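Local coordinates for protein thermotoga maritima TmcAL (Thermotoga maritima, PDB 5Y0T) that belongs to the HIGH nucleotidyl transferase family of the HUP clan and holds adenosine-5'-rp-alpha-thio-triphosphate in a pocket of its nucleotide-binding fold, at residues A[209-212]-A[213-217]; A[227-231]-A[232-236]. One frame throughout, in Å; residues are numbered along the deposited sequence.

How the interactions relate
Interaction 1 (209-217) comes first along the chain and covers most of helix 210-218, beginning at the residue that caps it. Interaction 2 (227-236) follows in series: it leaves the end of helix 222-228, turns at Leu-229 and Pro-230, and enters helix 231-242. Their centres lie about 13 Å apart, on the same side of the chain's centre, and they touch through Ile-213, whose CD1 packs 3.6 Å from Ser-228 CB and 4.0 Å from Leu-229 CD2. Ile-213 thereby ties helix 210-218 to the end of helix 222-228 and to the turn that leads into helix 231-242. Helix 210-218 presents its N-terminus to the triphosphate, whereas the side chain of Leu-229 stays about 9 Å from the ligand.

Interaction 1 of 2, residues A[209-212]-A[213-217]; sequences SATA and IRNLM. With TAT (adenosine-5'-rp-alpha-thio-triphosphate), chain E.
The guanidinium of Arg-214 lies with one face over the first turn of its own helix: Thr-211 CA sits 3.5 Å above the guanidinium plane, displaced toward the rim, and Ala-210 O is over the same face. NH2 comes 3.0 Å from Thr-211 OG1, and NH1 passes 3.7 Å from Ala-210 CB. A bend at chi3 (-55°) folds the arginine chain back toward the helix start. Beyond the helix, NH1 bonds to Asn-11 O and NH2 forms a salt bridge with Glu-46, two partners that hold the group's orientation. The carbonyl of Ala-210 serves the backbone bond from Arg-214 N, while the aliphatic CG of the same arginine packs against that oxygen at 3.3 Å.

Ser-209 is the N-cap of helix 210-218, its OG accepting from Ala-212 N at 3.0 Å. A chi1 of 72° swings OG over the first turn, where it meets this amide. The next amide, Ala-210 N, points almost straight (170°) at O1A of adenosine-5'-rp-alpha-thio-triphosphate, 2.9 Å away; this atom belongs to the terminal phosphorus, PG. A helix N-terminus thus faces the end of the triphosphate, where its dipole would probably favour the negative charge. On another side of the helix, Ile-213 lays CG1 and CD1 along Ser-209 O and continues to His-14 and Ser-228.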
ATOM      1  N   SER A 209       9.723 -27.034 -16.615  1.00 28.33           N
ATOM      2  CA  SER A 209       8.943 -25.819 -16.767  1.00 30.05           C
ATOM      3  C   SER A 209       9.588 -24.672 -15.995  1.00 29.99           C
ATOM      4  O   SER A 209      10.289 -24.897 -15.000  1.00 23.49           O
ATOM      5  CB  SER A 209       7.516 -26.041 -16.263  1.00 33.17           C
ATOM      6  OG  SER A 209       7.518 -26.130 -14.845  1.00 32.46           O
ATOM      7  N   ALA A 210       9.318 -23.448 -16.429  1.00 21.97           N
ATOM      8  CA  ALA A 210       9.797 -22.268 -15.728  1.00 20.88           C
ATOM      9  C   ALA A 210       9.380 -22.291 -14.252  1.00 29.17           C
ATOM     10  O   ALA A 210      10.147 -21.889 -13.376  1.00 25.68           O
ATOM     11  CB  ALA A 210       9.273 -20.984 -16.428  1.00 20.24           C
ATOM     12  N   THR A 211       8.179 -22.794 -13.967  1.00 25.22           N
ATOM     13  CA  THR A 211       7.703 -22.820 -12.578  1.00 28.71           C
ATOM     14  C   THR A 211       8.464 -23.872 -11.763  1.00 26.91           C
ATOM     15  O   THR A 211       8.845 -23.625 -10.621  1.00 27.00           O
ATOM     16  CB  THR A 211       6.177 -23.083 -12.497  1.00 35.73           C
ATOM     17  OG1 THR A 211       5.471 -22.008 -13.139  1.00 35.57           O
ATOM     18  CG2 THR A 211       5.719 -23.176 -11.053  1.00 34.98           C
ATOM     19  N   ALA A 212       8.719 -25.034 -12.351  1.00 24.33           N
ATOM     20  CA  ALA A 212       9.526 -26.035 -11.653  1.00 28.54           C
ATOM     21  C   ALA A 212      10.921 -25.472 -11.339  1.00 27.06           C
ATOM     22  O   ALA A 212      11.456 -25.679 -10.253  1.00 28.89           O
ATOM     23  CB  ALA A 212       9.634 -27.320 -12.478  1.00 24.52           C
ATOM     24  N   ILE A 213      11.496 -24.744 -12.289  1.00 24.29           N
ATOM     25  CA  ILE A 213      12.855 -24.235 -12.115  1.00 22.84           C
ATOM     26  C   ILE A 213      12.910 -23.181 -11.019  1.00 24.98           C
ATOM     27  O   ILE A 213      13.851 -23.149 -10.217  1.00 27.30           O
ATOM     28  CB  ILE A 213      13.409 -23.672 -13.438  1.00 23.41           C
ATOM     29  CG1 ILE A 213      13.546 -24.812 -14.452  1.00 24.67           C
ATOM     30  CG2 ILE A 213      14.773 -22.999 -13.227  1.00 22.95           C
ATOM     31  CD1 ILE A 213      13.740 -24.305 -15.866  1.00 22.41           C
ATOM     32  N   ARG A 214      11.892 -22.333 -10.961  1.00 26.60           N
ATOM     33  CA  ARG A 214      11.817 -21.363  -9.880  1.00 26.62           C
ATOM     34  C   ARG A 214      11.709 -22.087  -8.536  1.00 28.48           C
ATOM     35  O   ARG A 214      12.262 -21.636  -7.538  1.00 26.49           O
ATOM     36  CB  ARG A 214      10.641 -20.404 -10.088  1.00 23.60           C
ATOM     37  CG  ARG A 214      10.846 -19.449 -11.270  1.00 24.73           C
ATOM     38  CD  ARG A 214       9.871 -18.258 -11.230  1.00 24.42           C
ATOM     39  NE  ARG A 214       8.473 -18.690 -11.154  1.00 27.65           N
ATOM     40  CZ  ARG A 214       7.731 -19.052 -12.198  1.00 26.69           C
ATOM     41  NH1 ARG A 214       8.243 -19.058 -13.418  1.00 25.04           N
ATOM     42  NH2 ARG A 214       6.469 -19.421 -12.018  1.00 29.52           N
ATOM     43  N   ASN A 215      11.019 -23.223  -8.502  1.00 27.08           N
ATOM     44  CA  ASN A 215      10.931 -23.979  -7.257  1.00 27.67           C
ATOM     45  C   ASN A 215      12.258 -24.638  -6.900  1.00 34.06           C
ATOM     46  O   ASN A 215      12.587 -24.787  -5.718  1.00 26.77           O
ATOM     47  CB  ASN A 215       9.822 -25.040  -7.331  1.00 31.88           C
ATOM     48  CG  ASN A 215       8.442 -24.435  -7.180  1.00 34.96           C
ATOM     49  OD1 ASN A 215       8.304 -23.303  -6.717  1.00 37.00           O
ATOM     50  ND2 ASN A 215       7.415 -25.183  -7.563  1.00 35.75           N
ATOM     51  N   LEU A 216      13.017 -25.033  -7.920  1.00 29.73           N
ATOM     52  CA  LEU A 216      14.364 -25.544  -7.687  1.00 27.62           C
ATOM     53  C   LEU A 216      15.242 -24.463  -7.055  1.00 29.64           C
ATOM     54  O   LEU A 216      16.024 -24.752  -6.150  1.00 32.81           O
ATOM     55  CB  LEU A 216      14.995 -26.045  -8.989  1.00 26.04           C
ATOM     56  CG  LEU A 216      14.446 -27.342  -9.589  1.00 27.75           C
ATOM     57  CD1 LEU A 216      15.060 -27.583 -10.953  1.00 32.67           C
ATOM     58  CD2 LEU A 216      14.696 -28.544  -8.668  1.00 30.62           C
ATOM     59  N   MET A 217      15.117 -23.223  -7.526  1.00 24.39           N
ATOM     60  CA  MET A 217      15.846 -22.114  -6.896  1.00 25.55           C
ATOM     61  C   MET A 217      15.482 -21.957  -5.416  1.00 30.91           C
ATOM     62  O   MET A 217      16.380 -21.858  -4.577  1.00 33.65           O
ATOM     63  CB  MET A 217      15.582 -20.810  -7.632  1.00 22.66           C
ATOM     64  CG  MET A 217      16.126 -20.799  -9.071  1.00 24.78           C
ATOM     65  SD  MET A 217      15.796 -19.194  -9.800  1.00 30.23           S
ATOM     66  CE  MET A 217      15.704 -19.601 -11.542  1.00 33.93           C
TER
HETATM   67  N1  TAT E1001       9.263 -26.656 -25.943  1.00 28.55           N
HETATM   68  C2  TAT E1001       8.956 -25.842 -26.972  1.00 34.70           C
HETATM   69  N3  TAT E1001       8.621 -24.549 -26.820  1.00 26.98           N
HETATM   70  C4  TAT E1001       8.577 -23.989 -25.587  1.00 27.16           C
HETATM   71  C5  TAT E1001       8.917 -24.805 -24.417  1.00 26.03           C
HETATM   72  C6  TAT E1001       9.269 -26.222 -24.667  1.00 31.15           C
HETATM   73  N6  TAT E1001       9.591 -27.051 -23.646  1.00 28.54           N
HETATM   74  N7  TAT E1001       8.804 -24.003 -23.337  1.00 26.40           N
HETATM   75  C8  TAT E1001       8.434 -22.771 -23.773  1.00 24.55           C
HETATM   76  N9  TAT E1001       8.302 -22.770 -25.115  1.00 24.46           N
HETATM   77  PA  TAT E1001       7.299 -18.195 -22.303  1.00 28.39           P
HETATM   78  PB  TAT E1001       6.005 -20.519 -21.054  1.00 30.16           P
HETATM   79  PG  TAT E1001       6.665 -22.585 -19.143  1.00 31.84           P
HETATM   80  C1' TAT E1001       7.895 -21.617 -25.948  1.00 22.95           C
HETATM   81  O1A TAT E1001       7.980 -23.324 -18.959  1.00 22.08           O
HETATM   82  O1B TAT E1001       4.880 -20.133 -20.142  1.00 30.80           O
HETATM   83  S1G TAT E1001       5.661 -17.287 -22.828  1.00 25.90           S
HETATM   84  C2' TAT E1001       6.523 -21.111 -25.504  1.00 23.37           C
HETATM   85  O2' TAT E1001       5.464 -21.922 -26.013  1.00 23.77           O
HETATM   86  O2A TAT E1001       8.459 -17.344 -21.812  1.00 26.72           O
HETATM   87  O2B TAT E1001       5.688 -21.132 -22.394  1.00 31.16           O
HETATM   88  O2G TAT E1001       6.255 -21.806 -17.909  1.00 27.29           O
HETATM   89  C3' TAT E1001       6.526 -19.701 -26.050  1.00 25.16           C
HETATM   90  O3' TAT E1001       6.118 -19.680 -27.431  1.00 21.31           O
HETATM   91  O3A TAT E1001       7.049 -19.293 -21.145  1.00 30.75           O
HETATM   92  O3B TAT E1001       7.040 -21.482 -20.260  1.00 30.60           O
HETATM   93  O3G TAT E1001       5.535 -23.376 -19.756  1.00 31.46           O
HETATM   94  C4' TAT E1001       7.995 -19.301 -25.952  1.00 27.29           C
HETATM   95  O4' TAT E1001       8.761 -20.499 -25.779  1.00 22.68           O
HETATM   96  C5' TAT E1001       8.257 -18.378 -24.758  1.00 20.23           C
HETATM   97  O5' TAT E1001       7.808 -19.039 -23.574  1.00 24.99           O

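Interaction 2 of 2, residues A[227-231]-A[232-236]; sequences DSLPE and DSFEI
Leu-229 and Phe-234 make the apolar part of a short link between consecutive helices, in which Leu-229 and Pro-230 join helix 222-228 to helix 231-242. Leu-229 CD1 comes up to the edge of the phenyl ring, near its plane, and lies 4.2 Å from Phe-234 CD1; the same methyl is 4.0 Å from Phe-234 CA. Phe-234 holds CG anti to its backbone N (chi1 -174°), which carries the ring away from the turn, with its CD1 edge beside the leucine methyl. Pro-230 adds a second apolar touch, its CD 3.9 Å from Ser-233 CB.

The hydrogen bonds across the turn are between backbone atoms. Pro-230, the N-cap residue, offers its carbonyl oxygen to two amides: Phe-234 N makes a nearly straight bond (170°), and Ser-233 N a weak, bent one. Glu-231 O takes Glu-235 N at 2.8 Å, continuing the helical pattern. Ser-233 OG lies 3.9 Å from Leu-229 CD1 but has its polar partner in Phe-13 O, so this buried hydroxyl is satisfied.

Acidic side chains gather along the first turns without touching. Glu-231 OE2 and Glu-235 OE1 are 5.2 Å apart, and Glu-231 OE1 lies 5.5 Å from Asp-232 OD1; the helix N-terminus may ease the repulsion between Glu-231 and Asp-232.

Phe-234 leans back on Val-225 and Arg-226 of helix 222-228, Pro-230 packs against helix 15-28, and Ser-233 and Ile-236 meet helix 52-61.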
ATOM      1  N   ASP A 227      21.433 -27.399 -14.854  1.00 29.60           N
ATOM      2  CA  ASP A 227      21.069 -28.400 -15.867  1.00 32.55           C
ATOM      3  C   ASP A 227      19.849 -28.018 -16.717  1.00 36.02           C
ATOM      4  O   ASP A 227      19.641 -28.576 -17.799  1.00 36.14           O
ATOM      5  CB  ASP A 227      20.795 -29.753 -15.216  1.00 37.30           C
ATOM      6  CG  ASP A 227      22.028 -30.364 -14.601  1.00 46.41           C
ATOM      7  OD1 ASP A 227      23.150 -29.990 -15.012  1.00 45.05           O
ATOM      8  OD2 ASP A 227      21.868 -31.222 -13.707  1.00 55.10           O
ATOM      9  N   SER A 228      19.038 -27.094 -16.212  1.00 27.32           N
ATOM     10  CA  SER A 228      17.804 -26.678 -16.883  1.00 30.82           C
ATOM     11  C   SER A 228      17.928 -25.444 -17.770  1.00 28.27           C
ATOM     12  O   SER A 228      16.986 -25.103 -18.495  1.00 23.80           O
ATOM     13  CB  SER A 228      16.722 -26.406 -15.831  1.00 32.54           C
ATOM     14  OG  SER A 228      16.545 -27.531 -14.990  1.00 36.41           O
ATOM     15  N   LEU A 229      19.061 -24.749 -17.687  1.00 23.49           N
ATOM     16  CA  LEU A 229      19.200 -23.452 -18.359  1.00 20.77           C
ATOM     17  C   LEU A 229      20.389 -23.449 -19.303  1.00 27.64           C
ATOM     18  O   LEU A 229      21.375 -24.144 -19.069  1.00 26.31           O
ATOM     19  CB  LEU A 229      19.384 -22.306 -17.350  1.00 22.70           C
ATOM     20  CG  LEU A 229      18.446 -22.121 -16.160  1.00 26.12           C
ATOM     21  CD1 LEU A 229      18.850 -20.850 -15.396  1.00 25.63           C
ATOM     22  CD2 LEU A 229      16.987 -22.061 -16.581  1.00 21.34           C
ATOM     23  N   PRO A 230      20.298 -22.664 -20.376  1.00 26.59           N
ATOM     24  CA  PRO A 230      21.497 -22.418 -21.183  1.00 26.89           C
ATOM     25  C   PRO A 230      22.563 -21.718 -20.326  1.00 26.12           C
ATOM     26  O   PRO A 230      22.221 -21.003 -19.377  1.00 23.76           O
ATOM     27  CB  PRO A 230      20.997 -21.503 -22.304  1.00 27.57           C
ATOM     28  CG  PRO A 230      19.520 -21.711 -22.356  1.00 28.29           C
ATOM     29  CD  PRO A 230      19.103 -22.000 -20.928  1.00 23.28           C
ATOM     30  N   GLU A 231      23.830 -21.910 -20.667  1.00 30.54           N
ATOM     31  CA  GLU A 231      24.934 -21.350 -19.887  1.00 32.58           C
ATOM     32  C   GLU A 231      24.827 -19.837 -19.672  1.00 25.73           C
ATOM     33  O   GLU A 231      24.980 -19.347 -18.547  1.00 28.32           O
ATOM     34  CB  GLU A 231      26.262 -21.683 -20.569  1.00 33.28           C
ATOM     35  CG  GLU A 231      27.477 -21.344 -19.728  1.00 45.42           C
ATOM     36  CD  GLU A 231      28.772 -21.802 -20.375  1.00 56.48           C
ATOM     37  OE1 GLU A 231      28.733 -22.254 -21.542  1.00 52.15           O
ATOM     38  OE2 GLU A 231      29.827 -21.714 -19.710  1.00 63.64           O
ATOM     39  N   ASP A 232      24.544 -19.082 -20.730  1.00 26.01           N
ATOM     40  CA  ASP A 232      24.471 -17.629 -20.559  1.00 27.55           C
ATOM     41  C   ASP A 232      23.307 -17.220 -19.668  1.00 27.14           C
ATOM     42  O   ASP A 232      23.365 -16.183 -18.989  1.00 21.73           O
ATOM     43  CB  ASP A 232      24.352 -16.909 -21.900  1.00 26.77           C
ATOM     44  CG  ASP A 232      25.653 -16.901 -22.684  1.00 37.93           C
ATOM     45  OD1 ASP A 232      26.730 -17.120 -22.089  1.00 43.42           O
ATOM     46  OD2 ASP A 232      25.595 -16.669 -23.906  1.00 41.05           O
ATOM     47  N   SER A 233      22.241 -18.017 -19.671  1.00 25.67           N
ATOM     48  CA  SER A 233      21.091 -17.704 -18.834  1.00 22.76           C
ATOM     49  C   SER A 233      21.454 -17.935 -17.374  1.00 22.89           C
ATOM     50  O   SER A 233      21.192 -17.097 -16.519  1.00 20.68           O
ATOM     51  CB  SER A 233      19.880 -18.559 -19.232  1.00 24.78           C
ATOM     52  OG  SER A 233      18.804 -18.333 -18.348  1.00 21.34           O
ATOM     53  N   PHE A 234      22.072 -19.081 -17.098  1.00 24.50           N
ATOM     54  CA  PHE A 234      22.511 -19.396 -15.743  1.00 26.97           C
ATOM     55  C   PHE A 234      23.529 -18.369 -15.241  1.00 25.85           C
ATOM     56  O   PHE A 234      23.502 -17.970 -14.078  1.00 27.08           O
ATOM     57  CB  PHE A 234      23.120 -20.802 -15.685  1.00 24.51           C
ATOM     58  CG  PHE A 234      23.454 -21.251 -14.285  1.00 32.28           C
ATOM     59  CD1 PHE A 234      22.441 -21.561 -13.385  1.00 25.98           C
ATOM     60  CD2 PHE A 234      24.770 -21.334 -13.858  1.00 31.62           C
ATOM     61  CE1 PHE A 234      22.736 -21.966 -12.090  1.00 32.51           C
ATOM     62  CE2 PHE A 234      25.071 -21.731 -12.557  1.00 30.67           C
ATOM     63  CZ  PHE A 234      24.053 -22.050 -11.676  1.00 28.34           C
ATOM     64  N   GLU A 235      24.436 -17.959 -16.128  1.00 23.99           N
ATOM     65  CA  GLU A 235      25.483 -17.004 -15.772  1.00 28.43           C
ATOM     66  C   GLU A 235      24.870 -15.680 -15.323  1.00 24.70           C
ATOM     67  O   GLU A 235      25.263 -15.121 -14.305  1.00 24.29           O
ATOM     68  CB  GLU A 235      26.433 -16.777 -16.954  1.00 39.17           C
ATOM     69  CG  GLU A 235      27.803 -16.265 -16.556  1.00 55.36           C
ATOM     70  CD  GLU A 235      28.572 -17.272 -15.711  1.00 68.75           C
ATOM     71  OE1 GLU A 235      28.406 -18.495 -15.932  1.00 72.83           O
ATOM     72  OE2 GLU A 235      29.336 -16.837 -14.821  1.00 71.37           O
ATOM     73  N   ILE A 236      23.879 -15.197 -16.063  1.00 18.14           N
ATOM     74  CA  ILE A 236      23.246 -13.931 -15.718  1.00 18.13           C
ATOM     75  C   ILE A 236      22.419 -14.074 -14.427  1.00 26.18           C
ATOM     76  O   ILE A 236      22.376 -13.161 -13.589  1.00 25.47           O
ATOM     77  CB  ILE A 236      22.341 -13.425 -16.865  1.00 23.54           C
ATOM     78  CG1 ILE A 236      23.160 -13.080 -18.118  1.00 33.58           C
ATOM     79  CG2 ILE A 236      21.518 -12.225 -16.410  1.00 18.55           C
ATOM     80  CD1 ILE A 236      24.017 -11.877 -17.998  1.00 43.62           C
TER